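Local coordinates for Cif-like 1 (Burkholderia cenocepacia, PDB 7JQY), which is a Cif-like protein of the alpha/beta hydrolase fold that probably hydrolyses epoxides and assembles as an octamer, at residues H169-I183 with L221-Q233. The protein carries 1 engineered substitution. Sequence-based numbering, arbitrary orientation.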
ATOM      1  N   HIS B 169      16.292 -15.204  16.155  1.00 39.55           N
ATOM      2  CA  HIS B 169      15.130 -14.342  16.301  1.00 41.01           C
ATOM      3  C   HIS B 169      14.955 -13.809  17.715  1.00 41.54           C
ATOM      4  O   HIS B 169      14.121 -12.921  17.919  1.00 42.36           O
ATOM      5  CB  HIS B 169      13.877 -15.102  15.849  1.00 38.00           C
ATOM      6  CG  HIS B 169      13.601 -16.336  16.646  1.00 40.28           C
ATOM      7  ND1 HIS B 169      14.410 -17.453  16.601  1.00 38.37           N
ATOM      8  CD2 HIS B 169      12.598 -16.631  17.510  1.00 37.81           C
ATOM      9  CE1 HIS B 169      13.924 -18.378  17.410  1.00 39.72           C
ATOM     10  NE2 HIS B 169      12.823 -17.904  17.974  1.00 39.56           N
ATOM     11  N   PHE B 170      15.702 -14.333  18.689  1.00 40.62           N
ATOM     12  CA  PHE B 170      15.630 -13.807  20.048  1.00 41.21           C
ATOM     13  C   PHE B 170      15.931 -12.314  20.063  1.00 45.14           C
ATOM     14  O   PHE B 170      15.239 -11.532  20.728  1.00 42.55           O
ATOM     15  CB  PHE B 170      16.609 -14.552  20.961  1.00 41.59           C
ATOM     16  CG  PHE B 170      16.118 -15.897  21.432  1.00 42.10           C
ATOM     17  CD1 PHE B 170      15.152 -16.593  20.722  1.00 39.55           C
ATOM     18  CD2 PHE B 170      16.630 -16.466  22.586  1.00 40.51           C
ATOM     19  CE1 PHE B 170      14.704 -17.830  21.159  1.00 40.17           C
ATOM     20  CE2 PHE B 170      16.185 -17.698  23.029  1.00 41.66           C
ATOM     21  CZ  PHE B 170      15.221 -18.382  22.315  1.00 43.00           C
ATOM     22  N   GLY B 171      16.981 -11.903  19.349  1.00 41.75           N
ATOM     23  CA  GLY B 171      17.317 -10.489  19.302  1.00 41.16           C
ATOM     24  C   GLY B 171      16.201  -9.636  18.721  1.00 43.84           C
ATOM     25  O   GLY B 171      15.764  -8.663  19.339  1.00 41.55           O
ATOM     26  N   LEU B 172      15.734  -9.985  17.517  1.00 43.46           N
ATOM     27  CA  LEU B 172      14.702  -9.189  16.861  1.00 43.47           C
ATOM     28  C   LEU B 172      13.443  -9.114  17.711  1.00 40.92           C
ATOM     29  O   LEU B 172      12.880  -8.036  17.911  1.00 40.41           O
ATOM     30  CB  LEU B 172      14.380  -9.766  15.481  1.00 41.62           C
ATOM     31  CG  LEU B 172      13.132  -9.158  14.832  1.00 40.26           C
ATOM     32  CD1 LEU B 172      13.350  -7.685  14.530  1.00 40.64           C
ATOM     33  CD2 LEU B 172      12.720  -9.912  13.571  1.00 38.24           C
ATOM     34  N   HIS B 173      12.979 -10.258  18.212  1.00 40.98           N
ATOM     35  CA  HIS B 173      11.753 -10.266  18.994  1.00 41.10           C
ATOM     36  C   HIS B 173      11.893  -9.432  20.255  1.00 44.05           C
ATOM     37  O   HIS B 173      10.895  -8.924  20.774  1.00 40.18           O
ATOM     38  CB  HIS B 173      11.363 -11.696  19.342  1.00 40.42           C
ATOM     39  CG  HIS B 173      10.879 -12.481  18.167  1.00 35.52           C
ATOM     40  ND1 HIS B 173      10.270 -13.708  18.294  1.00 34.20           N
ATOM     41  CD2 HIS B 173      10.919 -12.211  16.840  1.00 36.09           C
ATOM     42  CE1 HIS B 173       9.958 -14.166  17.094  1.00 35.82           C
ATOM     43  NE2 HIS B 173      10.338 -13.275  16.195  1.00 35.51           N
ATOM     44  N   GLN B 174      13.114  -9.254  20.748  1.00 41.68           N
ATOM     45  CA  GLN B 174      13.299  -8.467  21.956  1.00 42.51           C
ATOM     46  C   GLN B 174      13.388  -6.973  21.685  1.00 39.56           C
ATOM     47  O   GLN B 174      13.499  -6.204  22.643  1.00 39.33           O
ATOM     48  CB  GLN B 174      14.543  -8.946  22.711  1.00 40.49           C
ATOM     49  CG  GLN B 174      14.302 -10.191  23.541  1.00 44.28           C
ATOM     50  CD  GLN B 174      15.598 -10.809  24.055  1.00 44.52           C
ATOM     51  OE1 GLN B 174      16.680 -10.460  23.597  1.00 45.87           O
ATOM     52  NE2 GLN B 174      15.484 -11.741  24.987  1.00 44.83           N
ATOM     53  N   GLN B 175      13.309  -6.541  20.428  1.00 39.51           N
ATOM     54  CA  GLN B 175      13.298  -5.116  20.084  1.00 39.51           C
ATOM     55  C   GLN B 175      11.857  -4.589  20.125  1.00 42.57           C
ATOM     56  O   GLN B 175      11.079  -4.782  19.184  1.00 41.04           O
ATOM     57  CB  GLN B 175      13.932  -4.897  18.715  1.00 41.24           C
ATOM     58  CG  GLN B 175      15.325  -5.513  18.559  1.00 43.24           C
ATOM     59  CD  GLN B 175      16.262  -5.156  19.705  1.00 44.30           C
ATOM     60  OE1 GLN B 175      16.653  -3.996  19.864  1.00 47.20           O
ATOM     61  NE2 GLN B 175      16.610  -6.148  20.520  1.00 42.01           N
ATOM     62  N   ARG B 176      11.504  -3.896  21.207  1.00 41.97           N
ATOM     63  CA  ARG B 176      10.151  -3.377  21.350  1.00 41.69           C
ATOM     64  C   ARG B 176       9.845  -2.379  20.239  1.00 41.54           C
ATOM     65  O   ARG B 176      10.662  -1.508  19.928  1.00 40.30           O
ATOM     66  CB  ARG B 176       9.975  -2.721  22.723  1.00 42.33           C
ATOM     67  CG  ARG B 176       8.513  -2.347  23.059  1.00 42.30           C
ATOM     68  CD  ARG B 176       8.322  -2.051  24.536  1.00 41.47           C
ATOM     69  NE  ARG B 176       8.257  -3.260  25.353  1.00 45.02           N
ATOM     70  CZ  ARG B 176       9.234  -3.663  26.162  1.00 46.15           C
ATOM     71  NH1 ARG B 176      10.350  -2.952  26.257  1.00 45.34           N
ATOM     72  NH2 ARG B 176       9.097  -4.768  26.880  1.00 45.72           N
ATOM     73  N   ASP B 177       8.670  -2.540  19.626  1.00 40.51           N
ATOM     74  CA  ASP B 177       8.139  -1.691  18.559  1.00 39.05           C
ATOM     75  C   ASP B 177       8.814  -1.919  17.216  1.00 41.04           C
ATOM     76  O   ASP B 177       8.148  -1.884  16.173  1.00 39.09           O
ATOM     77  CB  ASP B 177       8.222  -0.213  18.953  1.00 38.41           C
ATOM     78  CG  ASP B 177       7.686   0.033  20.340  1.00 42.98           C
ATOM     79  OD1 ASP B 177       8.407   0.645  21.149  1.00 43.11           O
ATOM     80  OD2 ASP B 177       6.540  -0.401  20.621  1.00 46.09           O
ATOM     81  N   ILE B 178      10.128  -2.150  17.207  1.00 39.17           N
ATOM     82  CA  ILE B 178      10.794  -2.398  15.933  1.00 38.41           C
ATOM     83  C   ILE B 178      10.275  -3.691  15.322  1.00 36.16           C
ATOM     84  O   ILE B 178       9.963  -3.751  14.124  1.00 35.56           O
ATOM     85  CB  ILE B 178      12.325  -2.453  16.113  1.00 40.07           C
ATOM     86  CG1 ILE B 178      12.895  -1.062  16.404  1.00 42.23           C
ATOM     87  CG2 ILE B 178      12.967  -3.061  14.877  1.00 36.82           C
ATOM     88  CD1 ILE B 178      12.707  -0.070  15.279  1.00 44.80           C
ATOM     89  N   ALA B 179      10.180  -4.746  16.143  1.00 36.54           N
ATOM     90  CA  ALA B 179       9.698  -6.043  15.672  1.00 34.61           C
ATOM     91  C   ALA B 179       8.268  -5.951  15.152  1.00 39.12           C
ATOM     92  O   ALA B 179       7.947  -6.496  14.086  1.00 36.59           O
ATOM     93  CB  ALA B 179       9.788  -7.068  16.802  1.00 34.50           C
ATOM     94  N   GLU B 180       7.389  -5.260  15.899  1.00 34.41           N
ATOM     95  CA  GLU B 180       6.002  -5.100  15.463  1.00 37.14           C
ATOM     96  C   GLU B 180       5.924  -4.301  14.172  1.00 36.16           C
ATOM     97  O   GLU B 180       5.184  -4.657  13.252  1.00 34.85           O
ATOM     98  CB  GLU B 180       5.176  -4.428  16.568  1.00 34.10           C
ATOM     99  CG  GLU B 180       4.974  -5.311  17.792  1.00 33.18           C
ATOM    100  CD  GLU B 180       6.068  -5.143  18.841  1.00 38.08           C
ATOM    101  OE1 GLU B 180       7.236  -4.885  18.459  1.00 40.91           O
ATOM    102  OE2 GLU B 180       5.771  -5.290  20.052  1.00 39.38           O
ATOM    103  N   MET B 181       6.706  -3.231  14.074  1.00 37.43           N
ATOM    104  CA  MET B 181       6.660  -2.402  12.880  1.00 35.66           C
ATOM    105  C   MET B 181       7.168  -3.156  11.655  1.00 37.65           C
ATOM    106  O   MET B 181       6.663  -2.959  10.543  1.00 38.63           O
ATOM    107  CB  MET B 181       7.465  -1.133  13.124  1.00 39.79           C
ATOM    108  CG  MET B 181       8.016  -0.479  11.888  1.00 44.85           C
ATOM    109  SD  MET B 181       9.267   0.680  12.410  1.00 50.75           S
ATOM    110  CE  MET B 181      10.780  -0.173  11.869  1.00 45.25           C
ATOM    111  N   LEU B 182       8.190  -4.000  11.826  1.00 39.22           N
ATOM    112  CA  LEU B 182       8.726  -4.727  10.678  1.00 36.59           C
ATOM    113  C   LEU B 182       7.790  -5.843  10.238  1.00 33.65           C
ATOM    114  O   LEU B 182       7.604  -6.066   9.036  1.00 35.36           O
ATOM    115  CB  LEU B 182      10.101  -5.313  11.013  1.00 35.93           C
ATOM    116  CG  LEU B 182      11.259  -4.344  11.224  1.00 37.93           C
ATOM    117  CD1 LEU B 182      12.530  -5.142  11.479  1.00 39.23           C
ATOM    118  CD2 LEU B 182      11.419  -3.433  10.027  1.00 36.69           C
ATOM    119  N   ILE B 183       7.201  -6.566  11.192  1.00 31.55           N
ATOM    120  CA  ILE B 183       6.475  -7.786  10.852  1.00 34.89           C
ATOM    121  C   ILE B 183       4.964  -7.569  10.656  1.00 34.64           C
ATOM    122  O   ILE B 183       4.311  -8.393   9.998  1.00 32.66           O
ATOM    123  CB  ILE B 183       6.783  -8.859  11.918  1.00 33.89           C
ATOM    124  CG1 ILE B 183       8.295  -9.136  11.951  1.00 36.70           C
ATOM    125  CG2 ILE B 183       6.045 -10.160  11.623  1.00 35.10           C
ATOM    126  CD1 ILE B 183       8.770  -9.889  13.172  1.00 34.73           C
ATOM    127  N   LEU B 221       0.917  -9.800  17.802  1.00 35.35           N
ATOM    128  CA  LEU B 221       2.365  -9.719  17.621  1.00 34.04           C
ATOM    129  C   LEU B 221       3.030  -9.184  18.879  1.00 37.07           C
ATOM    130  O   LEU B 221       3.991  -9.779  19.391  1.00 34.84           O
ATOM    131  CB  LEU B 221       2.702  -8.819  16.432  1.00 30.46           C
ATOM    132  CG  LEU B 221       2.575  -9.343  15.010  1.00 34.69           C
ATOM    133  CD1 LEU B 221       3.026  -8.246  14.060  1.00 30.88           C
ATOM    134  CD2 LEU B 221       3.423 -10.622  14.804  1.00 31.32           C
ATOM    135  N   ARG B 222       2.514  -8.062  19.399  1.00 33.28           N
ATOM    136  CA  ARG B 222       3.082  -7.447  20.593  1.00 36.11           C
ATOM    137  C   ARG B 222       3.102  -8.427  21.751  1.00 37.02           C
ATOM    138  O   ARG B 222       4.138  -8.626  22.397  1.00 37.78           O
ATOM    139  CB  ARG B 222       2.277  -6.196  20.989  1.00 37.35           C
ATOM    140  CG  ARG B 222       2.569  -5.741  22.411  1.00 34.08           C
ATOM    141  CD  ARG B 222       1.729  -4.535  22.860  1.00 38.05           C
ATOM    142  NE  ARG B 222       0.329  -4.876  23.098  1.00 35.99           N
ATOM    143  CZ  ARG B 222      -0.097  -5.579  24.141  1.00 39.60           C
ATOM    144  NH1 ARG B 222       0.773  -6.023  25.038  1.00 41.90           N
ATOM    145  NH2 ARG B 222      -1.392  -5.834  24.297  1.00 41.40           N
ATOM    146  N   ALA B 223       1.962  -9.062  22.017  1.00 37.16           N
ATOM    147  CA  ALA B 223       1.878  -9.982  23.142  1.00 36.01           C
ATOM    148  C   ALA B 223       2.829 -11.153  22.956  1.00 36.89           C
ATOM    149  O   ALA B 223       3.446 -11.621  23.920  1.00 36.46           O
ATOM    150  CB  ALA B 223       0.448 -10.486  23.309  1.00 37.69           C
ATOM    151  N   GLY B 224       2.935 -11.660  21.730  1.00 36.72           N
ATOM    152  CA  GLY B 224       3.876 -12.746  21.477  1.00 36.07           C
ATOM    153  C   GLY B 224       5.317 -12.340  21.727  1.00 35.58           C
ATOM    154  O   GLY B 224       6.073 -13.071  22.362  1.00 39.22           O
ATOM    155  N   PHE B 225       5.694 -11.130  21.297  1.00 37.91           N
ATOM    156  CA  PHE B 225       7.076 -10.686  21.456  1.00 39.88           C
ATOM    157  C   PHE B 225       7.419 -10.378  22.907  1.00 41.55           C
ATOM    158  O   PHE B 225       8.593 -10.451  23.290  1.00 40.39           O
ATOM    159  CB  PHE B 225       7.342  -9.465  20.578  1.00 39.36           C
ATOM    160  CG  PHE B 225       7.301  -9.761  19.109  1.00 39.16           C
ATOM    161  CD1 PHE B 225       7.680 -11.008  18.631  1.00 38.75           C
ATOM    162  CD2 PHE B 225       6.867  -8.800  18.205  1.00 37.56           C
ATOM    163  CE1 PHE B 225       7.641 -11.289  17.271  1.00 37.35           C
ATOM    164  CE2 PHE B 225       6.815  -9.074  16.852  1.00 36.62           C
ATOM    165  CZ  PHE B 225       7.206 -10.322  16.384  1.00 36.74           C
ATOM    166  N   GLU B 226       6.425  -9.996  23.716  1.00 39.16           N
ATOM    167  CA  GLU B 226       6.654  -9.754  25.136  1.00 40.10           C
ATOM    168  C   GLU B 226       7.018 -11.029  25.891  1.00 41.07           C
ATOM    169  O   GLU B 226       7.626 -10.949  26.967  1.00 41.24           O
ATOM    170  CB  GLU B 226       5.411  -9.118  25.768  1.00 40.37           C
ATOM    171  CG  GLU B 226       5.097  -7.708  25.273  1.00 36.85           C
ATOM    172  CD  GLU B 226       6.129  -6.677  25.700  1.00 41.02           C
ATOM    173  OE1 GLU B 226       6.732  -6.848  26.782  1.00 46.56           O
ATOM    174  OE2 GLU B 226       6.341  -5.695  24.956  1.00 43.14           O
ATOM    175  N   LEU B 227       6.650 -12.199  25.368  1.00 37.53           N
ATOM    176  CA  LEU B 227       7.155 -13.436  25.949  1.00 41.08           C
ATOM    177  C   LEU B 227       8.675 -13.485  25.862  1.00 40.62           C
ATOM    178  O   LEU B 227       9.347 -13.874  26.824  1.00 38.35           O
ATOM    179  CB  LEU B 227       6.563 -14.647  25.226  1.00 40.53           C
ATOM    180  CG  LEU B 227       5.043 -14.718  25.106  1.00 40.58           C
ATOM    181  CD1 LEU B 227       4.606 -15.734  24.038  1.00 34.98           C
ATOM    182  CD2 LEU B 227       4.510 -15.090  26.454  1.00 37.02           C
ATOM    183  N   TYR B 228       9.225 -13.058  24.721  1.00 39.88           N
ATOM    184  CA  TYR B 228      10.667 -13.020  24.496  1.00 43.21           C
ATOM    185  C   TYR B 228      11.326 -11.858  25.229  1.00 44.46           C
ATOM    186  O   TYR B 228      12.485 -11.962  25.646  1.00 42.05           O
ATOM    187  CB  TYR B 228      10.953 -12.931  22.994  1.00 40.27           C
ATOM    188  CG  TYR B 228      10.537 -14.171  22.219  1.00 40.80           C
ATOM    189  CD1 TYR B 228      11.477 -15.115  21.835  1.00 43.79           C
ATOM    190  CD2 TYR B 228       9.205 -14.394  21.873  1.00 40.93           C
ATOM    191  CE1 TYR B 228      11.112 -16.251  21.138  1.00 42.50           C
ATOM    192  CE2 TYR B 228       8.829 -15.525  21.169  1.00 40.66           C
ATOM    193  CZ  TYR B 228       9.792 -16.452  20.805  1.00 41.61           C
ATOM    194  OH  TYR B 228       9.437 -17.583  20.112  1.00 40.91           O
ATOM    195  N   ARG B 229      10.618 -10.736  25.375  1.00 43.85           N
ATOM    196  CA  ARG B 229      11.184  -9.609  26.100  1.00 43.56           C
ATOM    197  C   ARG B 229      11.271  -9.896  27.589  1.00 42.88           C
ATOM    198  O   ARG B 229      12.025  -9.223  28.297  1.00 48.39           O
ATOM    199  CB  ARG B 229      10.372  -8.352  25.824  1.00 44.41           C
ATOM    200  CG  ARG B 229      10.581  -7.829  24.424  1.00 44.07           C
ATOM    201  CD  ARG B 229       9.338  -7.131  23.892  1.00 41.98           C
ATOM    202  NE  ARG B 229       9.404  -7.028  22.438  1.00 41.47           N
ATOM    203  CZ  ARG B 229       8.465  -6.477  21.677  1.00 41.53           C
ATOM    204  NH1 ARG B 229       7.358  -5.966  22.234  1.00 41.47           N
ATOM    205  NH2 ARG B 229       8.627  -6.443  20.356  1.00 39.76           N
ATOM    206  N   ALA B 230      10.547 -10.905  28.063  1.00 44.22           N
ATOM    207  CA  ALA B 230      10.605 -11.348  29.450  1.00 45.39           C
ATOM    208  C   ALA B 230      11.674 -12.413  29.706  1.00 42.79           C
ATOM    209  O   ALA B 230      11.791 -12.876  30.844  1.00 41.61           O
ATOM    210  CB  ALA B 230       9.245 -11.900  29.884  1.00 37.99           C
ATOM    211  N   PHE B 231      12.420 -12.853  28.686  1.00 43.77           N
ATOM    212  CA  PHE B 231      13.421 -13.907  28.894  1.00 45.40           C
ATOM    213  C   PHE B 231      14.416 -13.603  30.014  1.00 45.16           C
ATOM    214  O   PHE B 231      14.664 -14.501  30.837  1.00 48.46           O
ATOM    215  CB  PHE B 231      14.168 -14.210  27.585  1.00 42.76           C
ATOM    216  CG  PHE B 231      13.434 -15.145  26.662  1.00 43.40           C
ATOM    217  CD1 PHE B 231      12.275 -15.791  27.072  1.00 45.84           C
ATOM    218  CD2 PHE B 231      13.878 -15.338  25.365  1.00 40.04           C
ATOM    219  CE1 PHE B 231      11.591 -16.641  26.207  1.00 41.95           C
ATOM    220  CE2 PHE B 231      13.205 -16.184  24.498  1.00 40.67           C
ATOM    221  CZ  PHE B 231      12.059 -16.836  24.914  1.00 42.09           C
ATOM    222  N   PRO B 232      15.007 -12.402  30.124  1.00 43.63           N
ATOM    223  CA  PRO B 232      15.944 -12.179  31.245  1.00 48.34           C
ATOM    224  C   PRO B 232      15.326 -12.433  32.608  1.00 48.23           C
ATOM    225  O   PRO B 232      15.939 -13.100  33.455  1.00 49.59           O
ATOM    226  CB  PRO B 232      16.364 -10.707  31.083  1.00 48.29           C
ATOM    227  CG  PRO B 232      15.887 -10.268  29.761  1.00 45.85           C
ATOM    228  CD  PRO B 232      15.116 -11.352  29.095  1.00 43.19           C
ATOM    229  N   GLN B 233      14.093 -11.969  32.817  1.00 48.84           N
ATOM    230  CA  GLN B 233      13.395 -12.224  34.070  1.00 45.76           C
ATOM    231  C   GLN B 233      13.145 -13.712  34.264  1.00 46.66           C
ATOM    232  O   GLN B 233      13.223 -14.223  35.390  1.00 50.57           O
ATOM    233  CB  GLN B 233      12.078 -11.443  34.081  1.00 50.31           C
ATOM    234  CG  GLN B 233      11.178 -11.712  35.254  1.00 49.74           C
ATOM    235  CD  GLN B 233       9.902 -10.857  35.220  1.00 54.01           C
ATOM    236  OE1 GLN B 233       9.681 -10.062  34.294  1.00 49.04           O
ATOM    237  NE2 GLN B 233       9.063 -11.024  36.233  1.00 49.62           N
TER
HETATM  238  O   HOH W   1      11.062 -19.759  19.803  1.00 41.34           O
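The imidazole of His173 has Phe225 CE1 over the centre of one face, 3.4 Å from His173 CD2, and His169 CB toward the rim of the other, and turns its edge to the face of Tyr228, planes 88° apart. His173 ND1 thus sits over the middle of the phenol ring, 3.7 Å from Tyr228 CE2, and NE2 bonds to Tyr190. The edge of Tyr228 meets the face of Phe170 in an offset edge-to-face pair, and Phe170 also receives the edge of Phe231, Phe231 CE2 lying 3.7 Å from Phe170 CE2. A water joins Tyr228 OH to His169 NE2.

The guanidinium of Arg229 lies between Arg176 CA, over the centre of one face, and Phe225 CB, toward the rim of the other. At its edge NH1 and NH2 grip Glu180 end-on, NH2 to OE1 and NH1 to OE2 both 2.8 Å. Its NE reaches His173 O at 2.9 Å, in the carbonyl plane. Glu226 OE2 accepts from Arg229 NH1 and Arg176 NE, and Arg176, bent at chi3 (-78°), holds this carboxylate side-on and nearly coplanar. The two carboxylates probably offset the arginines' like charges.

Gln174 NE2 bonds to Tyr228 O at 3.1 Å. An aromatic cluster beside a salt-bridge network joins helices of the probable helical cap, between strands 140-146 and 250-255 of the alpha/beta hydrolase fold, with Tyr228 near, without touching, the probable nucleophile elbow (Ser123 engineered).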